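Local structure of Lmo0131 protein (Listeria monocytogenes, 4Q6J) at residues 22-27 / 74-79; 41-46 / 237-242; 78-83 / 244-249. The protein is of unknown function but adopts the EAL-domain TIM-barrel fold and may hydrolyse cyclic di-GMP. All blocks are in the same frame, centred on the assembly; numbering follows the deposited sequence.

Contact 1: 22-27 / 74-79; sequences LYYQPK and AETAIK. With EDO (1,2-ethanediol), chain N; EDO (1,2-ethanediol), chain L.
The phenol ring of Tyr24 meets the helix through its hydroxyl end, with neither face laid on the helix: OH lies 4.0 Å from Thr76 CG2, and the two side chains cross obliquely. Leu22 flanks the same ring on the strand, its CD2 3.7 Å from Tyr24 CE1. Phe38 and Ile90 also touch this tyrosine. Another flat group, the Gln25 carboxamide, lies far from the helix. Its NE2 donates to O2 of a 1,2-ethanediol at 2.6 Å, with an N-H...O angle of 162°, and also reaches Ser237 O, while its OE1 takes a bond from Gln232.

Leu22 carries the largest share on the strand side. With CG anti to the backbone N (chi1 -162°), the isobutyl group leans toward the helix. Its CB rests 3.8 Å from Thr76 CG2, and its CD2 comes within 4.0 Å of Ala77 CB. Thr76 divides its branches: the methyl drops onto Leu22 and Tyr24, whereas OG1 turns back to bond Phe72 O, one turn earlier in the helix. Ala77 lets the leucine methyl come close to the helix backbone, and it also touches Ile92.

The segment axes pass 9.7 Å apart at 56°, as helix 66-83 packs on the outside of the barrel against strand 20-29. Across the interface the chemistry is mostly apolar: methyl and methylene groups meet, the Tyr24 hydroxyl touches only the Thr76 methyl of the helix segment, and the threonine hydroxyl is satisfied within its own helix, so shape and burial hold strand and helix together.

Contact 2: 41-46 / 237-242; sequences LVRLKT and SRPLPM. With EDO (1,2-ethanediol), chain R.
Leu41 pushes its CD1 against the ring of Pro239, 3.4 Å from CG, tighter than usual van der Waals contact; Pro239 CB is 3.7 Å from the same methyl. The leucine side chain crosses the proline ring at a slant. Two residues on, Arg43 reaches the proline too, but by folding: a bend at chi2 (-48°) swings the guanidinium back over its own strand. There NH1 donates to Val42 O at 2.9 Å. The carbonyl receives it from above its plane, although the oxygen lies close to the guanidinium plane. Thus held, NH2 comes within 4.0 Å of Pro239 CB, oblique to the guanidinium.

Leu41 and Arg43, on barrel strand 35-45, match the leucine and arginine of the ExLxR signature, built around the Glu-Ala-Leu triplet that names the EAL family. The segment 237-242 leads from the last barrel strand, 230-231, toward the C-terminal helix, with Pro241 as its N-cap.

In Arg238, chi1 of 58° and a bend at chi3 (-113°) carry the guanidinium away from strand 41-45. Leu240 CD2 lies over one face, 3.3 Å above the plane and toward the rim, and NE forms a salt bridge with Asp5 of the second subunit.

Contact 3: 78-83 / 244-249; sequences IKQINQ and EIKQKY
Lys246 and Gln83 reach for each other from opposite directions and make the one hydrogen bond between the two segments, whose nearest CA atoms, those of Gln80 and Lys246, are still 12.4 Å apart.

Along the C-terminal helix, Ile245 precedes the bridging lysine. Its side chain lies against Pro26 of strand 20-29 and so faces the barrel, and its carbonyl oxygen accepts two backbone bonds, from Lys248 N and, at 2.7 Å, from Tyr249 N. Next is Lys246, whose chain beyond CG is fully extended; that length is what spans the gap. NZ donates to Gln83 OE1 at 2.9 Å. The approach is poor in direction: the C=O...N angle is only 96°, and NZ lies above the carbonyl plane rather than on a lone pair. It sits tilted off the amide plane, beside both OE1 and NE2, 3.3 Å from Gln83 CD and 3.1 Å from Gln83 NE2, the last a pair of donors that cannot bond each other. Gln83 brings its amide here through a bend at chi2 (-97°), well off a staggered value, which suggests some torsional cost. Gln80 stands one turn back, its OE1 4.4 Å from Lys246 NZ, where the oxygen would probably add some electrostatic pull on the ammonium. Further on, Lys248 lays its CG over one face of the Tyr249 ring, toward the rim, and its NZ makes a weak bond to Tyr249 OH. Tyr249 is where helical backbone angles end, and its side chain touches Pro26 and Ser237.

This is a surface contact, with Gln83 exposed, and amounts to a single polar bridge spanned by long side chains between helix 66-83 and the short C-terminal helix 242-248, on the outside of the EAL-domain TIM barrel.

In the fold
From the N terminus, strand 20-29 leads directly into strand 35-45, its antiparallel neighbour, and then to helix 66-83, where contact 1 closes the first loop by packing that helix back on the first strand. Contact 2 closes a far longer one, from strand 35-45 across most of the barrel to the 237-242 segment, and so crosses contact 1 along the chain. Contact 3 starts on the helix where contact 1 ends, the two sharing Ile78 and Lys79, and crosses contact 2 as it joins helix 66-83 to helix 242-248. Together they bring the chain's end against its beginning: Ser237 beside Gln25 and Pro26, Ile245 beside Tyr24.

Contact 1: 22-27 / 74-79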
loop_
_atom_site.group_PDB
_atom_site.type_symbol
_atom_site.label_atom_id
_atom_site.label_comp_id
_atom_site.label_asym_id
_atom_site.label_seq_id
_atom_site.Cartn_x
_atom_site.Cartn_y
_atom_site.Cartn_z
ATOM N N LEU B 22 -10.538 -16.010 23.128
ATOM C CA LEU B 22 -9.223 -15.405 23.226
ATOM C C LEU B 22 -8.241 -16.521 23.601
ATOM O O LEU B 22 -8.424 -17.205 24.606
ATOM C CB LEU B 22 -9.204 -14.275 24.249
ATOM C CG LEU B 22 -8.029 -13.311 24.123
ATOM C CD1 LEU B 22 -8.128 -12.581 22.808
ATOM C CD2 LEU B 22 -7.939 -12.333 25.286
ATOM N N TYR B 23 -7.234 -16.731 22.754
ATOM C CA TYR B 23 -6.173 -17.673 23.037
ATOM C C TYR B 23 -4.993 -16.874 23.521
ATOM O O TYR B 23 -4.969 -15.647 23.362
ATOM C CB TYR B 23 -5.823 -18.477 21.788
ATOM C CG TYR B 23 -6.753 -19.646 21.487
ATOM C CD1 TYR B 23 -7.972 -19.795 22.156
ATOM C CD2 TYR B 23 -6.399 -20.612 20.550
ATOM C CE1 TYR B 23 -8.807 -20.853 21.894
ATOM C CE2 TYR B 23 -7.239 -21.686 20.274
ATOM C CZ TYR B 23 -8.437 -21.800 20.950
ATOM O OH TYR B 23 -9.266 -22.866 20.676
ATOM N N TYR B 24 -4.008 -17.567 24.097
ATOM C CA TYR B 24 -2.875 -16.934 24.789
ATOM C C TYR B 24 -1.569 -17.619 24.434
ATOM O O TYR B 24 -1.476 -18.845 24.505
ATOM C CB TYR B 24 -3.065 -17.040 26.306
ATOM C CG TYR B 24 -4.322 -16.385 26.769
ATOM C CD1 TYR B 24 -4.396 -15.007 26.888
ATOM C CD2 TYR B 24 -5.454 -17.135 27.059
ATOM C CE1 TYR B 24 -5.555 -14.384 27.290
ATOM C CE2 TYR B 24 -6.629 -16.517 27.471
ATOM C CZ TYR B 24 -6.668 -15.139 27.575
ATOM O OH TYR B 24 -7.811 -14.506 27.975
ATOM N N GLN B 25 -0.550 -16.851 24.076
ATOM C CA GLN B 25 0.753 -17.455 23.821
ATOM C C GLN B 25 1.774 -16.954 24.865
ATOM O O GLN B 25 1.976 -15.747 25.001
ATOM C CB GLN B 25 1.226 -17.191 22.386
ATOM C CG GLN B 25 2.473 -18.024 22.087
ATOM C CD GLN B 25 3.046 -17.874 20.679
ATOM O OE1 GLN B 25 3.035 -16.790 20.105
ATOM N NE2 GLN B 25 3.572 -18.973 20.130
ATOM N N PRO B 26 2.407 -17.879 25.646
ATOM C CA PRO B 26 3.318 -17.392 26.688
ATOM C C PRO B 26 4.500 -16.580 26.137
ATOM O O PRO B 26 5.018 -16.847 25.047
ATOM C CB PRO B 26 3.852 -18.680 27.338
ATOM C CG PRO B 26 2.985 -19.717 26.925
ATOM C CD PRO B 26 2.386 -19.346 25.615
ATOM N N LYS B 27 4.902 -15.585 26.912
ATOM C CA LYS B 27 6.158 -14.895 26.716
ATOM C C LYS B 27 7.015 -15.229 27.933
ATOM O O LYS B 27 6.542 -15.177 29.068
ATOM C CB LYS B 27 5.933 -13.386 26.587
ATOM C CG LYS B 27 5.323 -13.024 25.254
ATOM C CD LYS B 27 4.962 -11.587 25.234
ATOM C CE LYS B 27 3.949 -11.278 26.314
ATOM N NZ LYS B 27 3.582 -9.843 26.251
ATOM N N ALA B 74 -10.742 -6.938 24.498
ATOM C CA ALA B 74 -10.380 -6.167 25.666
ATOM C C ALA B 74 -11.071 -6.647 26.937
ATOM O O ALA B 74 -10.449 -6.754 27.995
ATOM C CB ALA B 74 -10.647 -4.727 25.439
ATOM N N GLU B 75 -12.357 -6.931 26.849
ATOM C CA GLU B 75 -13.072 -7.362 28.037
ATOM C C GLU B 75 -12.645 -8.732 28.555
ATOM O O GLU B 75 -12.490 -8.930 29.755
ATOM C CB GLU B 75 -14.564 -7.300 27.779
ATOM C CG GLU B 75 -14.903 -5.926 27.327
ATOM C CD GLU B 75 -16.375 -5.690 27.098
ATOM O OE1 GLU B 75 -17.201 -6.545 27.505
ATOM O OE2 GLU B 75 -16.696 -4.627 26.510
ATOM N N THR B 76 -12.468 -9.667 27.636
ATOM C CA THR B 76 -11.977 -10.985 27.968
ATOM C C THR B 76 -10.590 -10.892 28.600
ATOM O O THR B 76 -10.319 -11.552 29.598
ATOM C CB THR B 76 -11.884 -11.845 26.718
ATOM O OG1 THR B 76 -13.155 -11.858 26.109
ATOM C CG2 THR B 76 -11.481 -13.254 27.050
ATOM N N ALA B 77 -9.724 -10.058 28.032
ATOM C CA ALA B 77 -8.365 -9.912 28.559
ATOM C C ALA B 77 -8.384 -9.305 29.961
ATOM O O ALA B 77 -7.672 -9.753 30.850
ATOM C CB ALA B 77 -7.501 -9.071 27.642
ATOM N N ILE B 78 -9.197 -8.286 30.156
ATOM C CA ILE B 78 -9.261 -7.638 31.453
ATOM C C ILE B 78 -9.734 -8.604 32.545
ATOM O O ILE B 78 -9.186 -8.648 33.637
ATOM C CB ILE B 78 -10.138 -6.388 31.372
ATOM C CG1 ILE B 78 -9.358 -5.304 30.629
ATOM C CG2 ILE B 78 -10.593 -5.953 32.749
ATOM C CD1 ILE B 78 -10.155 -4.104 30.251
ATOM N N LYS B 79 -10.751 -9.397 32.239
ATOM C CA LYS B 79 -11.213 -10.393 33.184
ATOM C C LYS B 79 -10.094 -11.378 33.516
ATOM O O LYS B 79 -9.859 -11.715 34.672
ATOM C CB LYS B 79 -12.407 -11.130 32.590
ATOM C CG LYS B 79 -13.658 -10.294 32.523
ATOM C CD LYS B 79 -14.622 -10.863 31.479
ATOM C CE LYS B 79 -16.011 -10.257 31.552
ATOM N NZ LYS B 79 -15.954 -8.845 31.969
HETATM C C1 EDO N . 6.762 -7.784 27.032
HETATM O O1 EDO N . 5.646 -7.818 26.130
HETATM C C2 EDO N . 6.682 -8.910 28.049
HETATM O O2 EDO N . 6.889 -10.174 27.411
HETATM C C1 EDO L . 5.922 -19.945 15.872
HETATM O O1 EDO L . 7.117 -20.098 16.640
HETATM C C2 EDO L . 4.992 -18.923 16.486
HETATM O O2 EDO L . 4.517 -19.364 17.755
#

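Contact 2: 41-46 / 237-242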
loop_
_atom_site.group_PDB
_atom_site.type_symbol
_atom_site.label_atom_id
_atom_site.label_comp_id
_atom_site.label_asym_id
_atom_site.label_seq_id
_atom_site.Cartn_x
_atom_site.Cartn_y
_atom_site.Cartn_z
ATOM N N LEU B 41 -4.590 -13.651 21.648
ATOM C CA LEU B 41 -4.742 -13.815 20.220
ATOM C C LEU B 41 -6.160 -14.248 19.951
ATOM O O LEU B 41 -6.510 -15.342 20.327
ATOM C CB LEU B 41 -3.782 -14.891 19.753
ATOM C CG LEU B 41 -2.337 -14.424 19.728
ATOM C CD1 LEU B 41 -1.342 -15.587 19.655
ATOM C CD2 LEU B 41 -2.166 -13.470 18.555
ATOM N N VAL B 42 -6.966 -13.392 19.320
ATOM C CA VAL B 42 -8.371 -13.717 19.076
ATOM C C VAL B 42 -8.537 -14.895 18.108
ATOM O O VAL B 42 -7.745 -15.079 17.185
ATOM C CB VAL B 42 -9.188 -12.497 18.578
ATOM C CG1 VAL B 42 -9.035 -12.314 17.073
ATOM C CG2 VAL B 42 -10.644 -12.630 18.969
ATOM N N ARG B 43 -9.562 -15.703 18.358
ATOM C CA ARG B 43 -9.945 -16.806 17.497
ATOM C C ARG B 43 -11.429 -16.691 17.260
ATOM O O ARG B 43 -12.145 -16.105 18.068
ATOM C CB ARG B 43 -9.677 -18.150 18.177
ATOM C CG ARG B 43 -8.233 -18.427 18.518
ATOM C CD ARG B 43 -7.419 -18.129 17.329
ATOM N NE ARG B 43 -6.027 -18.529 17.399
ATOM C CZ ARG B 43 -5.027 -17.719 17.099
ATOM N NH1 ARG B 43 -5.292 -16.473 16.760
ATOM N NH2 ARG B 43 -3.765 -18.150 17.148
ATOM N N LEU B 44 -11.894 -17.256 16.154
ATOM C CA LEU B 44 -13.319 -17.317 15.899
ATOM C C LEU B 44 -13.696 -18.779 15.964
ATOM O O LEU B 44 -13.135 -19.605 15.246
ATOM C CB LEU B 44 -13.681 -16.753 14.526
ATOM C CG LEU B 44 -15.166 -16.797 14.136
ATOM C CD1 LEU B 44 -15.975 -15.782 14.915
ATOM C CD2 LEU B 44 -15.325 -16.605 12.648
ATOM N N LYS B 45 -14.629 -19.113 16.840
ATOM C CA LYS B 45 -15.090 -20.480 16.936
ATOM C C LYS B 45 -16.325 -20.578 16.070
ATOM O O LYS B 45 -17.306 -19.891 16.340
ATOM C CB LYS B 45 -15.428 -20.853 18.387
ATOM C CG LYS B 45 -15.436 -22.358 18.585
ATOM C CD LYS B 45 -16.271 -22.794 19.758
ATOM C CE LYS B 45 -15.857 -24.178 20.300
ATOM N NZ LYS B 45 -16.125 -25.316 19.384
ATOM N N THR B 46 -16.272 -21.417 15.036
ATOM C CA THR B 46 -17.444 -21.670 14.180
ATOM C C THR B 46 -18.075 -23.011 14.517
ATOM O O THR B 46 -17.782 -23.603 15.550
ATOM C CB THR B 46 -17.082 -21.688 12.704
ATOM O OG1 THR B 46 -16.463 -22.942 12.398
ATOM C CG2 THR B 46 -16.145 -20.510 12.352
ATOM N N SER B 237 5.602 -22.512 23.597
ATOM C CA SER B 237 4.204 -22.939 23.415
ATOM C C SER B 237 3.475 -22.225 22.265
ATOM O O SER B 237 3.530 -21.000 22.162
ATOM C CB SER B 237 3.408 -22.747 24.720
ATOM O OG SER B 237 2.103 -23.298 24.631
ATOM N N ARG B 238 2.783 -22.988 21.418
ATOM C CA ARG B 238 1.788 -22.419 20.523
ATOM C C ARG B 238 0.732 -21.662 21.350
ATOM O O ARG B 238 0.638 -21.846 22.564
ATOM C CB ARG B 238 1.111 -23.546 19.764
ATOM C CG ARG B 238 0.447 -24.575 20.663
ATOM C CD ARG B 238 0.217 -25.885 19.928
ATOM N NE ARG B 238 -1.205 -26.147 19.740
ATOM C CZ ARG B 238 -1.932 -26.978 20.484
ATOM N NH1 ARG B 238 -1.368 -27.645 21.477
ATOM N NH2 ARG B 238 -3.229 -27.144 20.237
ATOM N N PRO B 239 -0.071 -20.813 20.702
ATOM C CA PRO B 239 -1.179 -20.208 21.451
ATOM C C PRO B 239 -2.233 -21.253 21.864
ATOM O O PRO B 239 -2.514 -22.168 21.096
ATOM C CB PRO B 239 -1.750 -19.204 20.450
ATOM C CG PRO B 239 -0.610 -18.947 19.508
ATOM C CD PRO B 239 0.035 -20.251 19.347
ATOM N N LEU B 240 -2.787 -21.125 23.066
ATOM C CA LEU B 240 -3.710 -22.118 23.629
ATOM C C LEU B 240 -4.833 -21.430 24.390
ATOM O O LEU B 240 -4.658 -20.301 24.858
ATOM C CB LEU B 240 -2.997 -23.019 24.627
ATOM C CG LEU B 240 -1.913 -23.938 24.115
ATOM C CD1 LEU B 240 -1.163 -24.462 25.301
ATOM C CD2 LEU B 240 -2.529 -25.051 23.286
ATOM N N PRO B 241 -5.978 -22.116 24.544
ATOM C CA PRO B 241 -6.976 -21.689 25.527
ATOM C C PRO B 241 -6.304 -21.518 26.883
ATOM O O PRO B 241 -5.342 -22.226 27.154
ATOM C CB PRO B 241 -7.930 -22.881 25.584
ATOM C CG PRO B 241 -7.829 -23.507 24.282
ATOM C CD PRO B 241 -6.392 -23.347 23.852
HETATM N N MSE B 242 -6.785 -20.607 27.714
HETATM C CA MSE B 242 -6.237 -20.483 29.059
HETATM C C MSE B 242 -6.266 -21.822 29.792
HETATM O O MSE B 242 -5.340 -22.144 30.542
HETATM C CB MSE B 242 -6.964 -19.419 29.881
HETATM C CG MSE B 242 -6.289 -19.143 31.245
HETATM SE SE MSE B 242 -4.353 -18.801 31.125
HETATM C CE MSE B 242 -4.330 -16.951 30.591
HETATM C C1 EDO R . 4.367 -25.969 21.261
HETATM O O1 EDO R . 2.976 -26.278 21.276
HETATM C C2 EDO R . 5.076 -27.150 21.896
HETATM O O2 EDO R . 6.479 -26.906 22.011
#

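Contact 3: 78-83 / 244-249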
loop_
_atom_site.group_PDB
_atom_site.type_symbol
_atom_site.label_atom_id
_atom_site.label_comp_id
_atom_site.label_asym_id
_atom_site.label_seq_id
_atom_site.Cartn_x
_atom_site.Cartn_y
_atom_site.Cartn_z
ATOM N N ILE B 78 -9.197 -8.286 30.156
ATOM C CA ILE B 78 -9.261 -7.638 31.453
ATOM C C ILE B 78 -9.734 -8.604 32.545
ATOM O O ILE B 78 -9.186 -8.648 33.637
ATOM C CB ILE B 78 -10.138 -6.388 31.372
ATOM C CG1 ILE B 78 -9.358 -5.304 30.629
ATOM C CG2 ILE B 78 -10.593 -5.953 32.749
ATOM C CD1 ILE B 78 -10.155 -4.104 30.251
ATOM N N LYS B 79 -10.751 -9.397 32.239
ATOM C CA LYS B 79 -11.213 -10.393 33.184
ATOM C C LYS B 79 -10.094 -11.378 33.516
ATOM O O LYS B 79 -9.859 -11.715 34.672
ATOM C CB LYS B 79 -12.407 -11.130 32.590
ATOM C CG LYS B 79 -13.658 -10.294 32.523
ATOM C CD LYS B 79 -14.622 -10.863 31.479
ATOM C CE LYS B 79 -16.011 -10.257 31.552
ATOM N NZ LYS B 79 -15.954 -8.845 31.969
ATOM N N GLN B 80 -9.403 -11.839 32.485
ATOM C CA GLN B 80 -8.323 -12.801 32.661
ATOM C C GLN B 80 -7.137 -12.289 33.510
ATOM O O GLN B 80 -6.555 -13.040 34.295
ATOM C CB GLN B 80 -7.820 -13.254 31.309
ATOM C CG GLN B 80 -6.939 -14.493 31.376
ATOM C CD GLN B 80 -7.582 -15.634 32.137
ATOM O OE1 GLN B 80 -7.287 -15.872 33.304
ATOM N NE2 GLN B 80 -8.470 -16.345 31.470
ATOM N N ILE B 81 -6.767 -11.028 33.324
ATOM C CA ILE B 81 -5.702 -10.405 34.094
ATOM C C ILE B 81 -6.146 -10.335 35.539
ATOM O O ILE B 81 -5.378 -10.675 36.441
ATOM C CB ILE B 81 -5.426 -9.001 33.581
ATOM C CG1 ILE B 81 -4.798 -9.053 32.198
ATOM C CG2 ILE B 81 -4.517 -8.252 34.523
ATOM C CD1 ILE B 81 -4.813 -7.698 31.513
ATOM N N ASN B 82 -7.389 -9.895 35.753
ATOM C CA ASN B 82 -7.948 -9.812 37.109
ATOM C C ASN B 82 -7.884 -11.139 37.817
ATOM O O ASN B 82 -7.528 -11.191 38.975
ATOM C CB ASN B 82 -9.400 -9.315 37.120
ATOM C CG ASN B 82 -9.515 -7.848 36.791
ATOM O OD1 ASN B 82 -8.542 -7.090 36.843
ATOM N ND2 ASN B 82 -10.717 -7.437 36.459
ATOM N N GLN B 83 -8.220 -12.208 37.107
ATOM C CA GLN B 83 -8.151 -13.544 37.691
ATOM C C GLN B 83 -6.743 -13.955 38.154
ATOM O O GLN B 83 -6.612 -14.618 39.166
ATOM C CB GLN B 83 -8.739 -14.605 36.753
ATOM C CG GLN B 83 -8.975 -15.938 37.428
ATOM C CD GLN B 83 -7.857 -16.956 37.214
ATOM O OE1 GLN B 83 -7.869 -18.049 37.794
ATOM N NE2 GLN B 83 -6.898 -16.610 36.373
ATOM N N GLU B 244 -5.860 -24.880 28.686
ATOM C CA GLU B 244 -4.741 -25.732 28.309
ATOM C C GLU B 244 -3.363 -25.162 28.712
ATOM O O GLU B 244 -2.396 -25.907 28.946
ATOM C CB GLU B 244 -4.818 -26.030 26.829
ATOM C CG GLU B 244 -6.178 -26.524 26.416
ATOM C CD GLU B 244 -6.291 -26.757 24.908
ATOM O OE1 GLU B 244 -5.250 -26.873 24.232
ATOM O OE2 GLU B 244 -7.428 -26.818 24.390
ATOM N N ILE B 245 -3.272 -23.843 28.806
ATOM C CA ILE B 245 -2.091 -23.257 29.426
ATOM C C ILE B 245 -1.940 -23.764 30.858
ATOM O O ILE B 245 -0.922 -24.296 31.221
ATOM C CB ILE B 245 -2.152 -21.728 29.504
ATOM C CG1 ILE B 245 -2.044 -21.083 28.114
ATOM C CG2 ILE B 245 -1.048 -21.224 30.413
ATOM C CD1 ILE B 245 -0.697 -21.237 27.467
ATOM N N LYS B 246 -2.973 -23.606 31.664
ATOM C CA LYS B 246 -2.871 -23.946 33.070
ATOM C C LYS B 246 -2.621 -25.437 33.297
ATOM O O LYS B 246 -1.990 -25.825 34.296
ATOM C CB LYS B 246 -4.114 -23.478 33.815
ATOM C CG LYS B 246 -4.082 -22.010 34.169
ATOM C CD LYS B 246 -5.413 -21.534 34.740
ATOM C CE LYS B 246 -5.389 -20.047 35.091
ATOM N NZ LYS B 246 -6.727 -19.562 35.567
ATOM N N GLN B 247 -3.095 -26.264 32.364
ATOM C CA GLN B 247 -2.851 -27.716 32.431
ATOM C C GLN B 247 -1.414 -28.032 32.067
ATOM O O GLN B 247 -0.852 -29.002 32.537
ATOM C CB GLN B 247 -3.843 -28.493 31.563
ATOM C CG GLN B 247 -5.242 -28.394 32.148
ATOM C CD GLN B 247 -6.369 -28.823 31.234
ATOM O OE1 GLN B 247 -6.161 -29.173 30.074
ATOM N NE2 GLN B 247 -7.588 -28.792 31.767
ATOM N N LYS B 248 -0.806 -27.166 31.263
ATOM C CA LYS B 248 0.575 -27.355 30.829
ATOM C C LYS B 248 1.557 -26.767 31.814
ATOM O O LYS B 248 2.614 -27.338 32.067
ATOM C CB LYS B 248 0.803 -26.758 29.428
ATOM C CG LYS B 248 2.003 -27.378 28.722
ATOM C CD LYS B 248 2.471 -26.643 27.472
ATOM C CE LYS B 248 3.787 -27.240 27.006
ATOM N NZ LYS B 248 4.471 -26.433 25.966
ATOM N N TYR B 249 1.188 -25.616 32.359
ATOM C CA TYR B 249 2.015 -24.849 33.275
ATOM C C TYR B 249 1.218 -24.626 34.531
ATOM O O TYR B 249 0.398 -23.712 34.600
ATOM C CB TYR B 249 2.326 -23.483 32.685
ATOM C CG TYR B 249 3.056 -23.542 31.369
ATOM C CD1 TYR B 249 4.391 -23.894 31.316
ATOM C CD2 TYR B 249 2.411 -23.231 30.185
ATOM C CE1 TYR B 249 5.060 -23.943 30.117
ATOM C CE2 TYR B 249 3.072 -23.268 28.991
ATOM C CZ TYR B 249 4.399 -23.627 28.961
ATOM O OH TYR B 249 5.062 -23.660 27.761
#